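PDB 1JMX: amine Dehydrogenase, which probably catalyses the oxidative deamination of primary amines, passing the released electrons through heme c, and includes the beta-propeller subunit described here. Local coordinates for residues V150-A155 with F210-T215; P166-M171 with L182-W187. One frame throughout, in Å; residues are numbered along the deposited sequence.

Interaction 1. Residues V150-A155 with F210-T215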
ATOM      1  N   VAL B 150      21.667   0.874  -9.505  1.00  9.77           N
ATOM      2  CA  VAL B 150      22.114   0.029 -10.602  1.00  8.69           C
ATOM      3  C   VAL B 150      21.314  -1.271 -10.564  1.00  9.42           C
ATOM      4  O   VAL B 150      21.072  -1.825  -9.499  1.00  9.27           O
ATOM      5  CB  VAL B 150      23.644  -0.266 -10.508  1.00  7.76           C
ATOM      6  CG1 VAL B 150      24.022  -1.481 -11.344  1.00  6.53           C
ATOM      7  CG2 VAL B 150      24.449   0.956 -10.954  1.00  5.62           C
ATOM      8  N   TYR B 151      20.840  -1.706 -11.730  1.00 11.58           N
ATOM      9  CA  TYR B 151      20.089  -2.947 -11.845  1.00 10.74           C
ATOM     10  C   TYR B 151      20.692  -3.844 -12.938  1.00 10.81           C
ATOM     11  O   TYR B 151      21.836  -4.254 -12.800  1.00 11.88           O
ATOM     12  CB  TYR B 151      18.577  -2.685 -12.005  1.00 10.81           C
ATOM     13  CG  TYR B 151      18.165  -1.720 -13.105  1.00 12.08           C
ATOM     14  CD1 TYR B 151      17.532  -2.184 -14.261  1.00 11.66           C
ATOM     15  CD2 TYR B 151      18.401  -0.347 -12.993  1.00 11.36           C
ATOM     16  CE1 TYR B 151      17.152  -1.315 -15.274  1.00 10.46           C
ATOM     17  CE2 TYR B 151      18.020   0.531 -14.007  1.00 10.54           C
ATOM     18  CZ  TYR B 151      17.400   0.035 -15.147  1.00 11.52           C
ATOM     19  OH  TYR B 151      17.060   0.875 -16.187  1.00 12.35           O
ATOM     20  N   LEU B 152      19.971  -4.121 -14.022  1.00 10.94           N
ATOM     21  CA  LEU B 152      20.472  -4.979 -15.102  1.00 11.39           C
ATOM     22  C   LEU B 152      21.867  -4.673 -15.674  1.00 12.23           C
ATOM     23  O   LEU B 152      22.242  -3.520 -15.868  1.00 10.58           O
ATOM     24  CB  LEU B 152      19.469  -5.030 -16.252  1.00 11.11           C
ATOM     25  CG  LEU B 152      18.091  -5.581 -15.916  1.00 12.22           C
ATOM     26  CD1 LEU B 152      17.269  -5.651 -17.183  1.00 12.68           C
ATOM     27  CD2 LEU B 152      18.217  -6.943 -15.288  1.00 10.23           C
ATOM     28  N   MET B 153      22.606  -5.743 -15.970  1.00 12.77           N
ATOM     29  CA  MET B 153      23.952  -5.670 -16.527  1.00 12.59           C
ATOM     30  C   MET B 153      24.132  -6.788 -17.548  1.00 13.25           C
ATOM     31  O   MET B 153      23.603  -7.881 -17.372  1.00 13.37           O
ATOM     32  CB  MET B 153      25.007  -5.865 -15.429  1.00 13.54           C
ATOM     33  CG  MET B 153      24.988  -4.841 -14.303  1.00 14.43           C
ATOM     34  SD  MET B 153      26.403  -5.017 -13.194  1.00 16.09           S
ATOM     35  CE  MET B 153      26.367  -6.752 -12.858  1.00 10.81           C
ATOM     36  N   ARG B 154      24.873  -6.509 -18.617  1.00 13.91           N
ATOM     37  CA  ARG B 154      25.152  -7.510 -19.647  1.00 14.96           C
ATOM     38  C   ARG B 154      26.583  -7.316 -20.130  1.00 15.03           C
ATOM     39  O   ARG B 154      27.007  -6.199 -20.389  1.00 14.15           O
ATOM     40  CB  ARG B 154      24.194  -7.384 -20.841  1.00 15.68           C
ATOM     41  CG  ARG B 154      22.708  -7.640 -20.555  1.00 18.34           C
ATOM     42  CD  ARG B 154      22.403  -9.071 -20.181  1.00 18.49           C
ATOM     43  NE  ARG B 154      22.945 -10.024 -21.140  1.00 21.82           N
ATOM     44  CZ  ARG B 154      22.375 -10.355 -22.297  1.00 23.15           C
ATOM     45  NH1 ARG B 154      21.223  -9.801 -22.666  1.00 21.78           N
ATOM     46  NH2 ARG B 154      22.949 -11.273 -23.073  1.00 22.30           N
ATOM     47  N   ALA B 155      27.334  -8.405 -20.222  1.00 16.23           N
ATOM     48  CA  ALA B 155      28.711  -8.334 -20.680  1.00 16.37           C
ATOM     49  C   ALA B 155      28.752  -8.433 -22.199  1.00 17.61           C
ATOM     50  O   ALA B 155      28.231  -9.382 -22.784  1.00 19.03           O
ATOM     51  CB  ALA B 155      29.538  -9.453 -20.058  1.00 16.51           C
ATOM     52  N   PHE B 210      21.179  -5.999 -25.563  1.00 17.47           N
ATOM     53  CA  PHE B 210      20.674  -5.667 -24.238  1.00 16.25           C
ATOM     54  C   PHE B 210      19.590  -4.638 -24.520  1.00 14.77           C
ATOM     55  O   PHE B 210      19.874  -3.494 -24.866  1.00 14.13           O
ATOM     56  CB  PHE B 210      21.800  -5.061 -23.386  1.00 15.94           C
ATOM     57  CG  PHE B 210      21.392  -4.685 -21.977  1.00 16.72           C
ATOM     58  CD1 PHE B 210      20.226  -5.184 -21.396  1.00 17.06           C
ATOM     59  CD2 PHE B 210      22.190  -3.823 -21.225  1.00 18.62           C
ATOM     60  CE1 PHE B 210      19.864  -4.828 -20.097  1.00 17.63           C
ATOM     61  CE2 PHE B 210      21.837  -3.458 -19.916  1.00 18.46           C
ATOM     62  CZ  PHE B 210      20.672  -3.962 -19.356  1.00 18.61           C
ATOM     63  N   SER B 211      18.342  -5.067 -24.406  1.00 14.95           N
ATOM     64  CA  SER B 211      17.226  -4.183 -24.688  1.00 14.87           C
ATOM     65  C   SER B 211      16.296  -3.996 -23.506  1.00 14.88           C
ATOM     66  O   SER B 211      16.141  -4.888 -22.671  1.00 15.22           O
ATOM     67  CB  SER B 211      16.436  -4.710 -25.885  1.00 14.81           C
ATOM     68  OG  SER B 211      15.803  -5.937 -25.574  1.00 15.02           O
ATOM     69  N   MET B 212      15.694  -2.813 -23.441  1.00 14.43           N
ATOM     70  CA  MET B 212      14.754  -2.467 -22.387  1.00 14.45           C
ATOM     71  C   MET B 212      13.744  -1.488 -22.951  1.00 15.71           C
ATOM     72  O   MET B 212      14.057  -0.750 -23.880  1.00 16.58           O
ATOM     73  CB  MET B 212      15.470  -1.793 -21.214  1.00 13.12           C
ATOM     74  CG  MET B 212      16.510  -2.642 -20.520  1.00 14.27           C
ATOM     75  SD  MET B 212      17.038  -1.916 -18.976  1.00 15.39           S
ATOM     76  CE  MET B 212      17.937  -0.497 -19.554  1.00 13.28           C
ATOM     77  N   LEU B 213      12.517  -1.522 -22.433  1.00 15.83           N
ATOM     78  CA  LEU B 213      11.494  -0.572 -22.852  1.00 14.39           C
ATOM     79  C   LEU B 213      11.574   0.596 -21.870  1.00 14.57           C
ATOM     80  O   LEU B 213      12.110   0.466 -20.760  1.00 14.00           O
ATOM     81  CB  LEU B 213      10.087  -1.170 -22.771  1.00 13.59           C
ATOM     82  CG  LEU B 213       9.633  -2.355 -23.622  1.00 13.56           C
ATOM     83  CD1 LEU B 213       8.166  -2.590 -23.338  1.00 12.07           C
ATOM     84  CD2 LEU B 213       9.854  -2.092 -25.095  1.00 12.98           C
ATOM     85  N   TYR B 214      11.072   1.742 -22.299  1.00 13.94           N
ATOM     86  CA  TYR B 214      11.036   2.924 -21.461  1.00 14.60           C
ATOM     87  C   TYR B 214       9.851   3.769 -21.896  1.00 14.97           C
ATOM     88  O   TYR B 214       9.257   3.509 -22.940  1.00 15.61           O
ATOM     89  CB  TYR B 214      12.348   3.725 -21.557  1.00 14.43           C
ATOM     90  CG  TYR B 214      12.655   4.341 -22.907  1.00 13.92           C
ATOM     91  CD1 TYR B 214      12.155   5.597 -23.255  1.00 12.13           C
ATOM     92  CD2 TYR B 214      13.484   3.684 -23.823  1.00 14.49           C
ATOM     93  CE1 TYR B 214      12.475   6.187 -24.480  1.00 12.78           C
ATOM     94  CE2 TYR B 214      13.808   4.266 -25.058  1.00 14.13           C
ATOM     95  CZ  TYR B 214      13.298   5.516 -25.371  1.00 12.09           C
ATOM     96  OH  TYR B 214      13.610   6.089 -26.570  1.00 13.83           O
ATOM     97  N   THR B 215       9.448   4.711 -21.049  1.00 15.84           N
ATOM     98  CA  THR B 215       8.360   5.617 -21.384  1.00 15.99           C
ATOM     99  C   THR B 215       8.957   7.003 -21.271  1.00 16.16           C
ATOM    100  O   THR B 215       9.932   7.205 -20.544  1.00 16.09           O
ATOM    101  CB  THR B 215       7.140   5.503 -20.428  1.00 16.82           C
ATOM    102  OG1 THR B 215       7.528   5.837 -19.092  1.00 19.12           O
ATOM    103  CG2 THR B 215       6.547   4.103 -20.456  1.00 14.92           C
TER
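An arginine lies over a phenylalanine here by its aliphatic part: it is the methylene CG of Arg154, not the guanidinium, that sits above one face of the Phe210 ring. Arg154 CG is 3.7 Å from the Phe210 ring centroid and 20° off the ring normal, a CH-pi contact displaced somewhat toward the rim. The arginine chain bends at chi2 and chi3 beyond this point, and its guanidinium plane ends 62° from the ring plane instead of stacking on it. Phe210 extends toward the other segment because its ring carbon CG is trans to the main-chain nitrogen (chi1 -180°), which presents a face to Arg154 and an edge to Leu152. At that edge Leu152 CB is 3.5 Å from Phe210 CZ, with CD1 also lying near the ring plane. Leu152 CD1 also lies 4.1 Å from Met212 SD, the two side chains running past one another in opposite senses. Met212 then leads on to Tyr151 in an oblique Met-aromatic contact, SD being 3.8 Å from Tyr151 CE1 and the methyl CE 3.7 Å from Tyr151 OH. No hydrogen bond joins the two segments. Their backbones pair elsewhere, Arg154 with Tyr162 and Phe210 with Val238, each within its own sheet, while Tyr151 also packs on Tyr135 of a neighbouring subunit. Two antiparallel sheets meeting through buried side chains alone are characteristic of adjacent blades in a beta-propeller, here a seven-bladed one.

Interaction 2. Residues P166-M171 with L182-W187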
ATOM      1  N   PRO B 166      21.238   5.050 -13.304  1.00 13.46           N
ATOM      2  CA  PRO B 166      20.557   6.308 -13.654  1.00 14.29           C
ATOM      3  C   PRO B 166      20.778   6.552 -15.149  1.00 14.65           C
ATOM      4  O   PRO B 166      19.904   7.055 -15.841  1.00 14.75           O
ATOM      5  CB  PRO B 166      21.288   7.333 -12.794  1.00 15.34           C
ATOM      6  CG  PRO B 166      21.570   6.542 -11.540  1.00 14.14           C
ATOM      7  CD  PRO B 166      22.059   5.210 -12.090  1.00 14.26           C
ATOM      8  N   ASP B 167      21.964   6.161 -15.616  1.00 14.47           N
ATOM      9  CA  ASP B 167      22.362   6.222 -17.018  1.00 13.67           C
ATOM     10  C   ASP B 167      22.929   4.830 -17.320  1.00 13.91           C
ATOM     11  O   ASP B 167      23.198   4.052 -16.405  1.00 13.20           O
ATOM     12  CB  ASP B 167      23.468   7.257 -17.247  1.00 14.06           C
ATOM     13  CG  ASP B 167      22.981   8.695 -17.124  1.00 15.42           C
ATOM     14  OD1 ASP B 167      21.857   9.018 -17.574  1.00 17.03           O
ATOM     15  OD2 ASP B 167      23.749   9.519 -16.592  1.00 16.48           O
ATOM     16  N   ILE B 168      23.039   4.485 -18.597  1.00 13.93           N
ATOM     17  CA  ILE B 168      23.621   3.202 -18.963  1.00 15.20           C
ATOM     18  C   ILE B 168      25.123   3.480 -19.047  1.00 16.05           C
ATOM     19  O   ILE B 168      25.545   4.455 -19.676  1.00 15.28           O
ATOM     20  CB  ILE B 168      23.109   2.683 -20.329  1.00 15.56           C
ATOM     21  CG1 ILE B 168      21.581   2.627 -20.332  1.00 17.14           C
ATOM     22  CG2 ILE B 168      23.686   1.295 -20.629  1.00 15.46           C
ATOM     23  CD1 ILE B 168      20.996   1.778 -19.252  1.00 17.51           C
ATOM     24  N   TYR B 169      25.909   2.657 -18.361  1.00 15.25           N
ATOM     25  CA  TYR B 169      27.353   2.801 -18.333  1.00 13.95           C
ATOM     26  C   TYR B 169      28.059   1.673 -19.059  1.00 13.46           C
ATOM     27  O   TYR B 169      27.516   0.592 -19.234  1.00 12.75           O
ATOM     28  CB  TYR B 169      27.856   2.821 -16.893  1.00 12.85           C
ATOM     29  CG  TYR B 169      27.104   3.749 -15.990  1.00 12.39           C
ATOM     30  CD1 TYR B 169      26.275   3.246 -14.993  1.00 12.28           C
ATOM     31  CD2 TYR B 169      27.232   5.130 -16.114  1.00 11.93           C
ATOM     32  CE1 TYR B 169      25.597   4.088 -14.141  1.00 11.08           C
ATOM     33  CE2 TYR B 169      26.553   5.986 -15.264  1.00 11.40           C
ATOM     34  CZ  TYR B 169      25.740   5.457 -14.280  1.00 10.86           C
ATOM     35  OH  TYR B 169      25.078   6.289 -13.418  1.00 14.56           O
ATOM     36  N   LYS B 170      29.276   1.962 -19.501  1.00 14.20           N
ATOM     37  CA  LYS B 170      30.120   0.994 -20.175  1.00 15.06           C
ATOM     38  C   LYS B 170      31.275   0.875 -19.198  1.00 14.70           C
ATOM     39  O   LYS B 170      31.994   1.838 -18.951  1.00 15.12           O
ATOM     40  CB  LYS B 170      30.589   1.548 -21.510  1.00 17.67           C
ATOM     41  CG  LYS B 170      31.427   0.580 -22.313  1.00 21.30           C
ATOM     42  CD  LYS B 170      31.879   1.235 -23.602  1.00 25.38           C
ATOM     43  CE  LYS B 170      32.833   0.341 -24.358  1.00 27.18           C
ATOM     44  NZ  LYS B 170      32.185  -0.965 -24.650  1.00 32.68           N
ATOM     45  N   MET B 171      31.449  -0.307 -18.630  1.00 15.27           N
ATOM     46  CA  MET B 171      32.481  -0.492 -17.624  1.00 15.82           C
ATOM     47  C   MET B 171      33.571  -1.502 -17.935  1.00 15.32           C
ATOM     48  O   MET B 171      33.313  -2.571 -18.483  1.00 15.49           O
ATOM     49  CB  MET B 171      31.814  -0.835 -16.288  1.00 16.45           C
ATOM     50  CG  MET B 171      32.758  -1.072 -15.135  1.00 17.77           C
ATOM     51  SD  MET B 171      31.831  -1.406 -13.654  1.00 18.83           S
ATOM     52  CE  MET B 171      32.882  -0.679 -12.452  1.00 18.32           C
ATOM     53  N   LEU B 182      24.964   5.491 -22.576  1.00 18.97           N
ATOM     54  CA  LEU B 182      23.681   5.964 -23.053  1.00 18.63           C
ATOM     55  C   LEU B 182      22.997   6.718 -21.920  1.00 18.23           C
ATOM     56  O   LEU B 182      22.602   6.126 -20.917  1.00 18.28           O
ATOM     57  CB  LEU B 182      22.852   4.751 -23.506  1.00 20.44           C
ATOM     58  CG  LEU B 182      21.599   4.816 -24.395  1.00 22.21           C
ATOM     59  CD1 LEU B 182      21.302   3.415 -24.903  1.00 22.76           C
ATOM     60  CD2 LEU B 182      20.394   5.363 -23.646  1.00 24.24           C
ATOM     61  N   PRO B 183      22.893   8.049 -22.044  1.00 18.19           N
ATOM     62  CA  PRO B 183      22.252   8.876 -21.018  1.00 17.11           C
ATOM     63  C   PRO B 183      20.738   8.708 -20.961  1.00 17.03           C
ATOM     64  O   PRO B 183      20.060   8.734 -21.986  1.00 16.37           O
ATOM     65  CB  PRO B 183      22.647  10.295 -21.430  1.00 16.53           C
ATOM     66  CG  PRO B 183      22.731  10.203 -22.908  1.00 17.73           C
ATOM     67  CD  PRO B 183      23.457   8.892 -23.114  1.00 18.60           C
ATOM     68  N   LEU B 184      20.238   8.420 -19.765  1.00 16.75           N
ATOM     69  CA  LEU B 184      18.807   8.265 -19.530  1.00 16.67           C
ATOM     70  C   LEU B 184      18.392   9.428 -18.644  1.00 16.25           C
ATOM     71  O   LEU B 184      17.818  10.407 -19.126  1.00 15.23           O
ATOM     72  CB  LEU B 184      18.498   6.930 -18.845  1.00 17.03           C
ATOM     73  CG  LEU B 184      18.709   5.660 -19.667  1.00 16.17           C
ATOM     74  CD1 LEU B 184      18.484   4.450 -18.795  1.00 16.58           C
ATOM     75  CD2 LEU B 184      17.757   5.649 -20.858  1.00 19.09           C
ATOM     76  N   ARG B 185      18.768   9.367 -17.371  1.00 15.76           N
ATOM     77  CA  ARG B 185      18.428  10.440 -16.457  1.00 18.15           C
ATOM     78  C   ARG B 185      19.045  11.756 -16.911  1.00 19.04           C
ATOM     79  O   ARG B 185      18.415  12.812 -16.827  1.00 20.18           O
ATOM     80  CB  ARG B 185      18.873  10.134 -15.029  1.00 18.78           C
ATOM     81  CG  ARG B 185      18.246  11.114 -14.043  1.00 20.15           C
ATOM     82  CD  ARG B 185      18.655  10.875 -12.622  1.00 19.35           C
ATOM     83  NE  ARG B 185      18.215   9.584 -12.117  1.00 17.14           N
ATOM     84  CZ  ARG B 185      18.439   9.177 -10.874  1.00 18.06           C
ATOM     85  NH1 ARG B 185      19.085   9.965 -10.031  1.00 18.32           N
ATOM     86  NH2 ARG B 185      18.059   7.972 -10.482  1.00 19.60           N
ATOM     87  N   ASN B 186      20.280  11.696 -17.397  1.00 19.48           N
ATOM     88  CA  ASN B 186      20.950  12.900 -17.867  1.00 19.69           C
ATOM     89  C   ASN B 186      20.850  13.089 -19.378  1.00 20.94           C
ATOM     90  O   ASN B 186      21.703  13.722 -19.999  1.00 21.54           O
ATOM     91  CB  ASN B 186      22.393  12.932 -17.377  1.00 17.59           C
ATOM     92  CG  ASN B 186      22.476  12.960 -15.872  1.00 17.84           C
ATOM     93  OD1 ASN B 186      22.272  14.003 -15.246  1.00 21.01           O
ATOM     94  ND2 ASN B 186      22.706  11.799 -15.270  1.00 18.15           N
ATOM     95  N   TRP B 187      19.801  12.517 -19.961  1.00 22.65           N
ATOM     96  CA  TRP B 187      19.527  12.649 -21.387  1.00 25.61           C
ATOM     97  C   TRP B 187      18.805  13.989 -21.463  1.00 29.33           C
ATOM     98  O   TRP B 187      17.597  14.067 -21.227  1.00 32.62           O
ATOM     99  CB  TRP B 187      18.576  11.535 -21.840  1.00 23.75           C
ATOM    100  CG  TRP B 187      18.351  11.421 -23.326  1.00 21.04           C
ATOM    101  CD1 TRP B 187      18.979  12.123 -24.314  1.00 21.71           C
ATOM    102  CD2 TRP B 187      17.470  10.502 -23.986  1.00 19.55           C
ATOM    103  NE1 TRP B 187      18.551  11.691 -25.548  1.00 20.90           N
ATOM    104  CE2 TRP B 187      17.625  10.697 -25.376  1.00 20.10           C
ATOM    105  CE3 TRP B 187      16.566   9.529 -23.534  1.00 18.84           C
ATOM    106  CZ2 TRP B 187      16.912   9.952 -26.322  1.00 18.40           C
ATOM    107  CZ3 TRP B 187      15.860   8.787 -24.471  1.00 17.55           C
ATOM    108  CH2 TRP B 187      16.037   9.004 -25.852  1.00 19.10           C
TER
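Asp167 reaches across to the turn at Leu184-Trp187 and shows how one carboxylate can order a chain reversal. Its CB passes 3.9 Å from Leu182 O, and a chi1 of -71°, with CG beside the backbone N, turns the carboxylate toward the turn. There OD1 accepts two backbone N-H groups: Leu184 N at 2.8 Å, on the anti side and somewhat out of the carboxylate plane, and Asn186 N at 3.1 Å, almost straight (177°) into the syn lone pair. The second oxygen, OD2, accepts from the Asn186 side-chain amide, ND2 lying 2.8 Å away on the syn side and the two flat groups turned 62° apart. Without this carboxylate, as with an alanine in its place, the two backbone N-H groups and the Asn186 amide would probably lose their acceptor and the turn would be freer to shift. The backbone adds its own bonds: Arg185 N gives to Pro166 O at 3.0 Å, and Ile168 and Leu182 form an antiparallel hydrogen-bonded pair, with Ile168 N 2.9 Å from Leu182 O. Beside that pair, Ile168 CD1 packs against Leu184 CD1 at 3.7 Å. Arg185 lays one guanidinium face over Pro166 CB, while its nitrogens bind Gln149 and, by a salt bridge, Asp143 of a neighbouring subunit. The turn's donors to Asp167 are all neutral, and the charge of Arg185 is not in contact (OD1 to NE 6.6 Å), so the negative charge is likely to be stabilised largely by N-H dipoles.

In the fold
The two contacts illustrate how chemistry changes with position in a propeller. Interaction 1 is wholly buried, its centre about 8 Å from that of the chain, and joins two neighbouring sheets by apolar and aromatic contacts. Interaction 2, its centre about 18 Å from the chain centre and only partly buried, acts at the edge of one sheet and the loop leaving it: it pairs strand 168-171 with the end of 178-182 and fixes the turn that follows by hydrogen bonds. Both involve the sheet running from 153-155 to 178-182, and in sequence interaction 2 is nested inside the loop closed by interaction 1. They meet directly where Met212 CE packs on Ile168 CD1 at 3.8 Å, continuing the apolar layer between the sheets.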